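Local coordinates for aldehyde dehydrogenase family protein (Pseudomonas syringae pv. tomato, PDB 5IUV), which probably oxidises indole-3-acetaldehyde to the auxin indole-3-acetic acid, using NAD+ as the hydride acceptor, at residues A[78-81]-A[82-85]; A[98-101]-A[102-106]; A[109-113]-A[114-118]; A[253-256]-A[257-260]. All coordinates share one frame; numbering follows the deposited sequence.

Contact 1. Residues A[78-81]-A[82-85]; sequences LAPA and KRKA
The chain turns from an extended L78-A79 lead-in straight into the first turn of helix 80-96, with A79 as N-cap: A79 O accepts a helical bond from R83 N (2.9 Å) and a weak one from K82 N, and P80 O and A81 O go on to take K84 N and A85 N. R83 then reaches back past this start. Its chain bends at chi3 (-53°), which brings NH1 round to L78 O at 2.7 Å; the carbonyl oxygen lies in the guanidinium plane, at its edge, though the N-H itself points rather off line (132°). One guanidinium face lies over P80 CA. The L78 and R83 side chains run antiparallel to one another, L78 CB 3.9 Å from R83 CG. K82 crosses L78 at about a right angle: L78 CG meets K82 CB at 3.8 Å, while K82 CD rests on the methyl of A79 before the chain leads away. K84 turns to D136, and to E133 of a neighbouring subunit. R83 NH1 bonds to L78 O, NE to S183 O and NH2 is also engaged, which would restrict rotation of the guanidinium and ties the lead-in before P80 to the helix.

Contact 2. Residues A[98-101]-A[102-106]; sequences AEEL and ALLET
L104 lays its isobutyl group alongside the aliphatic part of E100, one turn earlier, the two side chains pointing the same way with E100 CG 4.2 Å from L104 CD1. With CG trans to the backbone N (chi1 178°), the E100 chain stays extended, and its methylenes serve as the apolar flank while the carboxylate leads away from the leucine to a salt bridge with R202. L104 CG also sits close over the backbone, 3.3 Å from E100 O, the same oxygen that L104 N binds at 2.9 Å. L101 CD2 approaches L104 CD1 at 4.5 Å, a loose apolar contact, and both leucines continue onto helix 198-210. A102 keeps its methyl against A98 O, 3.2 Å away, and L103 CB lies by E99 O; L103 is covered by W9 of helix 6-15. The four i to i+4 backbone bonds, from A102 N to A98 O through E105 N to L101 O, are regular. E105 bends at chi2 (84°), and its two carboxylate oxygens are taken by L171 N and T199 OG1, which satisfies a buried acid about 6 Å from the side chain of F169, a residue seen to bind indole-3-acetate. This is a regular two-turn alpha-helical stretch, largely buried, touching helices 6-15, 113-134 and 198-210 of the aldehyde dehydrogenase fold.

Contact 3. Residues A[109-113]-A[114-118]; sequences MGKPI and SDSLG
K111 reaches alongside S116 with the first part of its chain. Its CB leads toward the helix start, with CG placed between the backbone N and the carbonyl carbon (chi1 76°), and CG meets S116 OG at 3.2 Å. CD still touches that oxygen at 3.5 Å; then the chain bends at chi3, and NZ leaves the serine for a salt bridge with D120 and a hydrogen bond to N168 O. S116 OG has its own polar partner in T106, so the lysine methylenes merely cover it. P112, the N-cap residue, offers its O to S116 N at 3.0 Å, nearly straight at 166° and in the carbonyl plane, and takes a weaker bond from D115 N. D115 OD2 lies against the P112 ring, 3.5 Å from P112 CD and 3.6 Å from P112 CG. I113 O receives L117 N at 2.9 Å, continuing the helix. Upstream, G110, with positive phi, is the first residue to leave helical backbone angles, and K111 N makes a weak bond to M109 SD. The arrangement is a short loop joining helix 98-109 to helix 113-134, with P112 at the N-cap, and it sets K111 beside N168 and F169, residues seen to bind indole-3-acetate.

Contact 4. Residues A[253-256]-A[257-260]; sequences MIYA and GESN
Backbone bonds first: G257 N to M253 O (3.1 Å) and E258 N to I254 O (2.9 Å) are the last ordinary helical links. Among backbone donors, E258 N also gives Y255 O a weak bond, and S259 N turns back to A256 O at 3.2 Å, coming from well above the carbonyl plane as the helix lets go.

The one side-chain hydrogen bond between the segments is S259 OG to that same Y255 O, 2.7 Å. The hydroxyl is put there by a chi1 of 55°, which tucks OG between the serine's own nitrogen and carbonyl carbon and swings it back over the final turn, so a carbonyl at the helix end gains a side-chain donor.

Van der Waals and ring-edge contacts centre on E258. Its extended chain runs beside I254, both pointing the same way: CG lies 3.2 Å from I254 O, and OE2 is 3.5 Å from I254 CG2. The other carboxylate oxygen, OE1, comes to the edge of the Y255 ring, in the ring plane and 4.0 Å from Y255 CD1, with the two planes 54° apart. Y255 OH makes a weak hydrogen bond to the adenine amine of NAD, so this ring belongs to the cofactor pocket.

Helix 246-258 is the crossover of a beta-alpha-beta unit between strands 239-243 and 263-267. M253 and A256 pack on strand 263-267, Y255 leans on helix 224-232, and M253, I254, A256 and E258 also meet helix 246-258 of a neighbouring subunit.

How the contacts relate
The four contacts follow one another along the chain, each local to one helix or helix junction. Contacts 2 and 3 are neighbours, centres 8 Å apart: they lie on the consecutive helices 98-109 and 113-134 and are joined where T106 OG1 meets S116 OG and K111 O, each at 2.8 Å. Contact 1, at the start of the preceding helix 80-96, sits apart, its centre 28 Å from that of contact 2, near two neighbouring subunits. Contact 4 lies across the chain's centre from contacts 2 and 3, about 36 and 37 Å away between centres. Contact 3 borders residues seen to bind indole-3-acetate, contact 4 the adenine end of NAD, and contacts 1 and 4 the tetramer interfaces.

Contact 1. Residues A[78-81]-A[82-85]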
ATOM      1  N   LEU A  78       7.817 -12.680  19.779  1.00  9.64           N
ATOM      2  CA  LEU A  78       6.570 -13.421  19.890  1.00  9.89           C
ATOM      3  C   LEU A  78       5.785 -13.313  18.579  1.00 11.51           C
ATOM      4  O   LEU A  78       5.767 -12.244  17.954  1.00 11.16           O
ATOM      5  CB  LEU A  78       5.738 -12.890  21.060  1.00 11.02           C
ATOM      6  CG  LEU A  78       4.498 -13.700  21.444  1.00 13.58           C
ATOM      7  CD1 LEU A  78       4.911 -15.067  22.009  1.00 14.13           C
ATOM      8  CD2 LEU A  78       3.626 -12.935  22.437  1.00 12.74           C
ATOM      9  N   ALA A  79       5.143 -14.409  18.170  1.00 10.04           N
ATOM     10  CA  ALA A  79       4.372 -14.433  16.925  1.00 11.38           C
ATOM     11  C   ALA A  79       3.374 -13.284  16.879  1.00 10.77           C
ATOM     12  O   ALA A  79       2.746 -12.970  17.883  1.00  9.70           O
ATOM     13  CB  ALA A  79       3.649 -15.776  16.760  1.00 10.99           C
ATOM     14  N   PRO A  80       3.247 -12.638  15.710  1.00 11.03           N
ATOM     15  CA  PRO A  80       2.324 -11.511  15.523  1.00 10.85           C
ATOM     16  C   PRO A  80       0.906 -11.834  15.999  1.00 10.49           C
ATOM     17  O   PRO A  80       0.292 -11.034  16.703  1.00 10.10           O
ATOM     18  CB  PRO A  80       2.354 -11.281  14.005  1.00 14.37           C
ATOM     19  CG  PRO A  80       3.696 -11.763  13.581  1.00 12.54           C
ATOM     20  CD  PRO A  80       4.019 -12.931  14.489  1.00 11.46           C
ATOM     21  N   ALA A  81       0.408 -13.011  15.639  1.00 11.56           N
ATOM     22  CA  ALA A  81      -0.940 -13.414  16.027  1.00 13.53           C
ATOM     23  C   ALA A  81      -1.072 -13.534  17.541  1.00 12.82           C
ATOM     24  O   ALA A  81      -2.146 -13.285  18.089  1.00  9.15           O
ATOM     25  CB  ALA A  81      -1.321 -14.731  15.363  1.00 13.90           C
ATOM     26  N   LYS A  82       0.012 -13.920  18.211  1.00  9.85           N
ATOM     27  CA  LYS A  82       0.002 -13.999  19.670  1.00 10.76           C
ATOM     28  C   LYS A  82       0.102 -12.613  20.321  1.00  9.27           C
ATOM     29  O   LYS A  82      -0.533 -12.365  21.339  1.00  8.57           O
ATOM     30  CB  LYS A  82       1.135 -14.901  20.169  1.00 10.88           C
ATOM     31  CG  LYS A  82       0.946 -16.385  19.865  1.00 14.66           C
ATOM     32  CD  LYS A  82       2.264 -17.132  20.089  1.00 18.73           C
ATOM     33  CE  LYS A  82       2.070 -18.637  20.196  1.00 25.51           C
ATOM     34  NZ  LYS A  82       1.379 -19.199  19.008  1.00 29.90           N
ATOM     35  N   ARG A  83       0.888 -11.705  19.738  1.00  9.41           N
ATOM     36  CA  ARG A  83       0.935 -10.331  20.247  1.00  9.43           C
ATOM     37  C   ARG A  83      -0.431  -9.664  20.106  1.00  7.38           C
ATOM     38  O   ARG A  83      -0.875  -8.951  20.997  1.00  7.86           O
ATOM     39  CB  ARG A  83       2.000  -9.498  19.523  1.00 10.70           C
ATOM     40  CG  ARG A  83       3.408 -10.017  19.742  1.00 11.53           C
ATOM     41  CD  ARG A  83       4.458  -8.925  19.673  1.00 10.44           C
ATOM     42  NE  ARG A  83       4.393  -8.109  18.461  1.00 11.84           N
ATOM     43  CZ  ARG A  83       4.813  -8.496  17.262  1.00 11.96           C
ATOM     44  NH1 ARG A  83       5.299  -9.716  17.081  1.00 15.07           N
ATOM     45  NH2 ARG A  83       4.723  -7.666  16.234  1.00 10.04           N
ATOM     46  N   LYS A  84      -1.081  -9.897  18.974  1.00  7.79           N
ATOM     47  CA  LYS A  84      -2.436  -9.421  18.743  1.00  8.90           C
ATOM     48  C   LYS A  84      -3.385  -9.891  19.849  1.00 10.29           C
ATOM     49  O   LYS A  84      -4.106  -9.084  20.438  1.00  7.63           O
ATOM     50  CB  LYS A  84      -2.944  -9.904  17.378  1.00  9.65           C
ATOM     51  CG  LYS A  84      -4.435  -9.674  17.154  1.00  8.09           C
ATOM     52  CD  LYS A  84      -4.893 -10.072  15.732  1.00  8.45           C
ATOM     53  CE  LYS A  84      -4.790 -11.582  15.522  1.00 13.22           C
ATOM     54  NZ  LYS A  84      -5.353 -12.025  14.202  1.00  9.10           N
ATOM     55  N   ALA A  85      -3.384 -11.193  20.123  1.00  7.87           N
ATOM     56  CA  ALA A  85      -4.268 -11.769  21.140  1.00  9.61           C
ATOM     57  C   ALA A  85      -4.032 -11.151  22.517  1.00 10.64           C
ATOM     58  O   ALA A  85      -4.974 -10.875  23.255  1.00  8.50           O
ATOM     59  CB  ALA A  85      -4.087 -13.293  21.205  1.00  8.36           C
TER

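Contact 2. Residues A[98-101]-A[102-106]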
ATOM      1  N   ALA A  98     -13.244  -0.995  34.105  1.00 10.88           N
ATOM      2  CA  ALA A  98     -13.563   0.357  33.647  1.00 13.59           C
ATOM      3  C   ALA A  98     -14.022   1.292  34.762  1.00 11.23           C
ATOM      4  O   ALA A  98     -13.635   2.456  34.783  1.00 10.65           O
ATOM      5  CB  ALA A  98     -14.625   0.301  32.547  1.00 13.63           C
ATOM      6  N   GLU A  99     -14.843   0.797  35.685  1.00  9.71           N
ATOM      7  CA  GLU A  99     -15.378   1.670  36.726  1.00 14.24           C
ATOM      8  C   GLU A  99     -14.281   2.176  37.661  1.00 13.41           C
ATOM      9  O   GLU A  99     -14.248   3.361  38.002  1.00 11.87           O
ATOM     10  CB  GLU A  99     -16.471   0.951  37.519  1.00 17.13           C
ATOM     11  CG  GLU A  99     -17.720   0.679  36.702  1.00 21.63           C
ATOM     12  CD  GLU A  99     -18.792  -0.060  37.485  1.00 28.41           C
ATOM     13  OE1 GLU A  99     -18.493  -0.564  38.588  1.00 31.03           O
ATOM     14  OE2 GLU A  99     -19.937  -0.136  36.994  1.00 30.71           O
ATOM     15  N   GLU A 100     -13.385   1.282  38.063  1.00 11.63           N
ATOM     16  CA  GLU A 100     -12.245   1.670  38.888  1.00 10.73           C
ATOM     17  C   GLU A 100     -11.324   2.655  38.159  1.00 10.91           C
ATOM     18  O   GLU A 100     -10.927   3.670  38.724  1.00  9.18           O
ATOM     19  CB  GLU A 100     -11.436   0.441  39.320  1.00 10.29           C
ATOM     20  CG  GLU A 100     -10.197   0.791  40.138  1.00 12.91           C
ATOM     21  CD  GLU A 100      -9.330  -0.417  40.493  1.00 18.54           C
ATOM     22  OE1 GLU A 100      -9.685  -1.555  40.115  1.00 19.66           O
ATOM     23  OE2 GLU A 100      -8.287  -0.220  41.158  1.00 17.52           O
ATOM     24  N   LEU A 101     -10.977   2.343  36.913  1.00  8.85           N
ATOM     25  CA  LEU A 101     -10.083   3.187  36.133  1.00  8.55           C
ATOM     26  C   LEU A 101     -10.689   4.567  35.867  1.00  9.58           C
ATOM     27  O   LEU A 101      -9.989   5.583  35.936  1.00 10.40           O
ATOM     28  CB  LEU A 101      -9.730   2.504  34.811  1.00  9.34           C
ATOM     29  CG  LEU A 101      -8.812   1.287  34.947  1.00  9.72           C
ATOM     30  CD1 LEU A 101      -8.691   0.542  33.629  1.00 12.40           C
ATOM     31  CD2 LEU A 101      -7.441   1.723  35.429  1.00  9.38           C
ATOM     32  N   ALA A 102     -11.985   4.600  35.568  1.00  8.85           N
ATOM     33  CA  ALA A 102     -12.677   5.860  35.318  1.00  9.03           C
ATOM     34  C   ALA A 102     -12.691   6.710  36.581  1.00  9.24           C
ATOM     35  O   ALA A 102     -12.502   7.931  36.532  1.00  9.30           O
ATOM     36  CB  ALA A 102     -14.100   5.609  34.833  1.00  9.33           C
ATOM     37  N   LEU A 103     -12.915   6.055  37.712  1.00  9.42           N
ATOM     38  CA  LEU A 103     -12.969   6.748  38.987  1.00  9.68           C
ATOM     39  C   LEU A 103     -11.593   7.316  39.346  1.00  9.52           C
ATOM     40  O   LEU A 103     -11.484   8.453  39.801  1.00 10.19           O
ATOM     41  CB  LEU A 103     -13.486   5.805  40.078  1.00  9.98           C
ATOM     42  CG  LEU A 103     -13.752   6.389  41.463  1.00 13.06           C
ATOM     43  CD1 LEU A 103     -14.631   7.638  41.384  1.00 12.40           C
ATOM     44  CD2 LEU A 103     -14.405   5.335  42.339  1.00 12.93           C
ATOM     45  N   LEU A 104     -10.545   6.528  39.127  1.00  9.27           N
ATOM     46  CA  LEU A 104      -9.186   7.003  39.364  1.00 12.80           C
ATOM     47  C   LEU A 104      -8.876   8.246  38.538  1.00 13.90           C
ATOM     48  O   LEU A 104      -8.280   9.197  39.039  1.00 16.46           O
ATOM     49  CB  LEU A 104      -8.167   5.908  39.048  1.00 13.15           C
ATOM     50  CG  LEU A 104      -8.091   4.744  40.035  1.00 15.07           C
ATOM     51  CD1 LEU A 104      -7.217   3.639  39.456  1.00 16.65           C
ATOM     52  CD2 LEU A 104      -7.560   5.200  41.381  1.00 12.87           C
ATOM     53  N   GLU A 105      -9.285   8.232  37.274  1.00 11.94           N
ATOM     54  CA  GLU A 105      -9.030   9.348  36.370  1.00 12.80           C
ATOM     55  C   GLU A 105      -9.734  10.610  36.850  1.00 14.04           C
ATOM     56  O   GLU A 105      -9.138  11.694  36.922  1.00 12.75           O
ATOM     57  CB  GLU A 105      -9.491   8.996  34.955  1.00 17.00           C
ATOM     58  CG  GLU A 105      -8.776   9.756  33.862  1.00 22.55           C
ATOM     59  CD  GLU A 105      -7.463   9.098  33.478  1.00 28.59           C
ATOM     60  OE1 GLU A 105      -6.598   8.923  34.366  1.00 29.51           O
ATOM     61  OE2 GLU A 105      -7.296   8.757  32.285  1.00 29.67           O
ATOM     62  N   THR A 106     -11.009  10.460  37.196  1.00 12.81           N
ATOM     63  CA  THR A 106     -11.800  11.579  37.682  1.00 12.92           C
ATOM     64  C   THR A 106     -11.235  12.154  38.981  1.00 10.01           C
ATOM     65  O   THR A 106     -11.093  13.366  39.114  1.00 12.38           O
ATOM     66  CB  THR A 106     -13.267  11.159  37.886  1.00 12.53           C
ATOM     67  OG1 THR A 106     -13.893  11.044  36.602  1.00 13.70           O
ATOM     68  CG2 THR A 106     -14.031  12.188  38.730  1.00 13.22           C
TER

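Contact 3. Residues A[109-113]-A[114-118]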
ATOM      1  N   MET A 109      -7.473  13.903  38.188  1.00 13.46           N
ATOM      2  CA  MET A 109      -7.310  15.165  37.471  1.00 11.51           C
ATOM      3  C   MET A 109      -8.613  15.923  37.200  1.00 11.32           C
ATOM      4  O   MET A 109      -8.600  16.950  36.525  1.00 13.74           O
ATOM      5  CB  MET A 109      -6.549  14.916  36.158  1.00 11.94           C
ATOM      6  CG  MET A 109      -7.079  13.766  35.306  1.00  9.63           C
ATOM      7  SD  MET A 109      -8.626  14.174  34.484  1.00 14.97           S
ATOM      8  CE  MET A 109      -8.141  15.616  33.528  1.00 10.13           C
ATOM      9  N   GLY A 110      -9.730  15.415  37.714  1.00 11.12           N
ATOM     10  CA  GLY A 110     -10.930  16.224  37.827  1.00 11.65           C
ATOM     11  C   GLY A 110     -11.983  16.198  36.735  1.00 12.44           C
ATOM     12  O   GLY A 110     -12.963  16.928  36.834  1.00 13.07           O
ATOM     13  N   LYS A 111     -11.817  15.381  35.699  1.00 12.32           N
ATOM     14  CA  LYS A 111     -12.813  15.377  34.624  1.00 12.91           C
ATOM     15  C   LYS A 111     -14.080  14.636  35.080  1.00 12.79           C
ATOM     16  O   LYS A 111     -14.018  13.801  35.979  1.00 11.41           O
ATOM     17  CB  LYS A 111     -12.233  14.762  33.340  1.00 14.64           C
ATOM     18  CG  LYS A 111     -12.123  13.256  33.341  1.00 17.75           C
ATOM     19  CD  LYS A 111     -11.733  12.758  31.957  1.00 20.41           C
ATOM     20  CE  LYS A 111     -10.424  13.386  31.500  1.00 22.09           C
ATOM     21  NZ  LYS A 111     -10.215  13.221  30.047  1.00 21.00           N
ATOM     22  N   PRO A 112     -15.240  14.965  34.484  1.00 11.67           N
ATOM     23  CA  PRO A 112     -16.503  14.349  34.916  1.00 13.32           C
ATOM     24  C   PRO A 112     -16.482  12.830  34.788  1.00 11.12           C
ATOM     25  O   PRO A 112     -15.930  12.311  33.820  1.00 11.60           O
ATOM     26  CB  PRO A 112     -17.536  14.963  33.963  1.00 15.51           C
ATOM     27  CG  PRO A 112     -16.922  16.255  33.520  1.00 13.70           C
ATOM     28  CD  PRO A 112     -15.455  15.950  33.408  1.00 11.93           C
ATOM     29  N   ILE A 113     -17.068  12.139  35.760  1.00 11.42           N
ATOM     30  CA  ILE A 113     -17.051  10.680  35.798  1.00 11.52           C
ATOM     31  C   ILE A 113     -17.712  10.077  34.554  1.00 12.55           C
ATOM     32  O   ILE A 113     -17.280   9.036  34.058  1.00 10.58           O
ATOM     33  CB  ILE A 113     -17.744  10.138  37.087  1.00 11.76           C
ATOM     34  CG1 ILE A 113     -17.552   8.626  37.209  1.00 13.08           C
ATOM     35  CG2 ILE A 113     -19.227  10.524  37.138  1.00 12.51           C
ATOM     36  CD1 ILE A 113     -16.089   8.213  37.336  1.00 14.05           C
ATOM     37  N   SER A 114     -18.736  10.750  34.035  1.00 13.52           N
ATOM     38  CA  SER A 114     -19.422  10.271  32.843  1.00 14.75           C
ATOM     39  C   SER A 114     -18.516  10.365  31.618  1.00 13.45           C
ATOM     40  O   SER A 114     -18.607   9.532  30.717  1.00 14.02           O
ATOM     41  CB  SER A 114     -20.719  11.045  32.612  1.00 15.60           C
ATOM     42  OG  SER A 114     -21.722  10.610  33.517  1.00 17.70           O
ATOM     43  N   ASP A 115     -17.643  11.370  31.587  1.00 12.17           N
ATOM     44  CA  ASP A 115     -16.638  11.459  30.525  1.00 13.42           C
ATOM     45  C   ASP A 115     -15.555  10.387  30.682  1.00 13.65           C
ATOM     46  O   ASP A 115     -15.186   9.738  29.711  1.00 14.68           O
ATOM     47  CB  ASP A 115     -15.988  12.845  30.491  1.00 17.51           C
ATOM     48  CG  ASP A 115     -16.950  13.943  30.052  1.00 24.81           C
ATOM     49  OD1 ASP A 115     -18.069  13.630  29.592  1.00 25.99           O
ATOM     50  OD2 ASP A 115     -16.574  15.129  30.161  1.00 28.09           O
ATOM     51  N   SER A 116     -15.040  10.208  31.897  1.00 12.62           N
ATOM     52  CA  SER A 116     -14.047   9.158  32.150  1.00 13.48           C
ATOM     53  C   SER A 116     -14.552   7.787  31.719  1.00 12.37           C
ATOM     54  O   SER A 116     -13.841   7.023  31.064  1.00 13.59           O
ATOM     55  CB  SER A 116     -13.672   9.104  33.638  1.00 14.17           C
ATOM     56  OG  SER A 116     -13.034  10.289  34.061  1.00 19.25           O
ATOM     57  N   LEU A 117     -15.787   7.490  32.099  1.00 12.41           N
ATOM     58  CA  LEU A 117     -16.406   6.197  31.842  1.00 13.60           C
ATOM     59  C   LEU A 117     -16.823   6.037  30.377  1.00 15.67           C
ATOM     60  O   LEU A 117     -16.679   4.956  29.797  1.00 13.56           O
ATOM     61  CB  LEU A 117     -17.615   6.015  32.764  1.00 15.92           C
ATOM     62  CG  LEU A 117     -18.182   4.611  32.964  1.00 22.32           C
ATOM     63  CD1 LEU A 117     -17.151   3.707  33.623  1.00 23.20           C
ATOM     64  CD2 LEU A 117     -19.460   4.666  33.793  1.00 23.57           C
ATOM     65  N   GLY A 118     -17.327   7.114  29.785  1.00 15.66           N
ATOM     66  CA  GLY A 118     -17.856   7.073  28.433  1.00 17.19           C
ATOM     67  C   GLY A 118     -16.871   7.385  27.319  1.00 15.84           C
ATOM     68  O   GLY A 118     -17.053   6.935  26.190  1.00 16.08           O
TER

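Contact 4. Residues A[253-256]-A[257-260]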
ATOM      1  N   MET A 253      14.074  17.577  21.943  1.00  8.77           N
ATOM      2  CA  MET A 253      14.955  17.556  20.776  1.00  8.78           C
ATOM      3  C   MET A 253      16.383  17.888  21.192  1.00 11.76           C
ATOM      4  O   MET A 253      17.348  17.294  20.707  1.00 10.01           O
ATOM      5  CB  MET A 253      14.465  18.535  19.716  1.00  8.94           C
ATOM      6  CG  MET A 253      13.094  18.207  19.174  1.00 12.40           C
ATOM      7  SD  MET A 253      12.724  19.100  17.656  1.00 24.01           S
ATOM      8  CE  MET A 253      13.741  18.214  16.468  1.00 20.94           C
ATOM      9  N   ILE A 254      16.506  18.830  22.118  1.00  9.04           N
ATOM     10  CA  ILE A 254      17.804  19.204  22.648  1.00 12.19           C
ATOM     11  C   ILE A 254      18.424  18.043  23.439  1.00 12.12           C
ATOM     12  O   ILE A 254      19.602  17.721  23.249  1.00 10.74           O
ATOM     13  CB  ILE A 254      17.700  20.467  23.527  1.00 12.08           C
ATOM     14  CG1 ILE A 254      17.271  21.658  22.661  1.00 12.31           C
ATOM     15  CG2 ILE A 254      19.020  20.730  24.247  1.00  9.55           C
ATOM     16  CD1 ILE A 254      17.030  22.940  23.420  1.00 13.79           C
ATOM     17  N   TYR A 255      17.630  17.396  24.293  1.00  9.86           N
ATOM     18  CA  TYR A 255      18.109  16.236  25.048  1.00  9.33           C
ATOM     19  C   TYR A 255      18.605  15.111  24.142  1.00  9.08           C
ATOM     20  O   TYR A 255      19.604  14.462  24.439  1.00  9.42           O
ATOM     21  CB  TYR A 255      17.017  15.669  25.957  1.00  8.60           C
ATOM     22  CG  TYR A 255      16.565  16.557  27.094  1.00 10.60           C
ATOM     23  CD1 TYR A 255      17.427  17.461  27.699  1.00 11.45           C
ATOM     24  CD2 TYR A 255      15.263  16.473  27.573  1.00 12.86           C
ATOM     25  CE1 TYR A 255      16.994  18.267  28.752  1.00 12.61           C
ATOM     26  CE2 TYR A 255      14.824  17.264  28.616  1.00 12.85           C
ATOM     27  CZ  TYR A 255      15.691  18.159  29.205  1.00 15.15           C
ATOM     28  OH  TYR A 255      15.236  18.945  30.247  1.00 16.88           O
ATOM     29  N   ALA A 256      17.890  14.856  23.052  1.00 10.07           N
ATOM     30  CA  ALA A 256      18.306  13.807  22.130  1.00  8.30           C
ATOM     31  C   ALA A 256      19.649  14.156  21.502  1.00 10.24           C
ATOM     32  O   ALA A 256      20.528  13.298  21.372  1.00 12.24           O
ATOM     33  CB  ALA A 256      17.262  13.598  21.068  1.00 10.81           C
ATOM     34  N   GLY A 257      19.802  15.420  21.116  1.00 10.98           N
ATOM     35  CA  GLY A 257      21.045  15.908  20.545  1.00 10.48           C
ATOM     36  C   GLY A 257      22.216  15.854  21.516  1.00 11.95           C
ATOM     37  O   GLY A 257      23.358  15.628  21.118  1.00 12.03           O
ATOM     38  N   GLU A 258      21.932  16.065  22.793  1.00 11.85           N
ATOM     39  CA  GLU A 258      22.965  16.046  23.821  1.00 13.09           C
ATOM     40  C   GLU A 258      23.371  14.624  24.201  1.00 15.05           C
ATOM     41  O   GLU A 258      24.422  14.416  24.800  1.00 17.45           O
ATOM     42  CB  GLU A 258      22.486  16.785  25.072  1.00 10.96           C
ATOM     43  CG  GLU A 258      22.315  18.283  24.899  1.00 12.95           C
ATOM     44  CD  GLU A 258      21.756  18.941  26.156  1.00 16.49           C
ATOM     45  OE1 GLU A 258      21.273  18.217  27.052  1.00 17.26           O
ATOM     46  OE2 GLU A 258      21.802  20.183  26.249  1.00 19.26           O
ATOM     47  N   SER A 259      22.535  13.648  23.865  1.00 12.07           N
ATOM     48  CA  SER A 259      22.761  12.284  24.328  1.00 10.12           C
ATOM     49  C   SER A 259      23.103  11.335  23.182  1.00 12.27           C
ATOM     50  O   SER A 259      24.257  11.290  22.748  1.00 13.11           O
ATOM     51  CB  SER A 259      21.542  11.768  25.124  1.00 10.91           C
ATOM     52  OG  SER A 259      20.334  11.865  24.390  1.00 11.60           O
ATOM     53  N   ASN A 260      22.123  10.585  22.682  1.00 11.05           N
ATOM     54  CA  ASN A 260      22.417   9.506  21.732  1.00  9.93           C
ATOM     55  C   ASN A 260      21.712   9.602  20.377  1.00 11.18           C
ATOM     56  O   ASN A 260      21.631   8.607  19.647  1.00  9.49           O
ATOM     57  CB  ASN A 260      22.065   8.153  22.370  1.00  7.81           C
ATOM     58  CG  ASN A 260      20.562   7.984  22.613  1.00 11.27           C
ATOM     59  OD1 ASN A 260      19.801   8.955  22.621  1.00  9.90           O
ATOM     60  ND2 ASN A 260      20.133   6.740  22.810  1.00  7.61           N
TER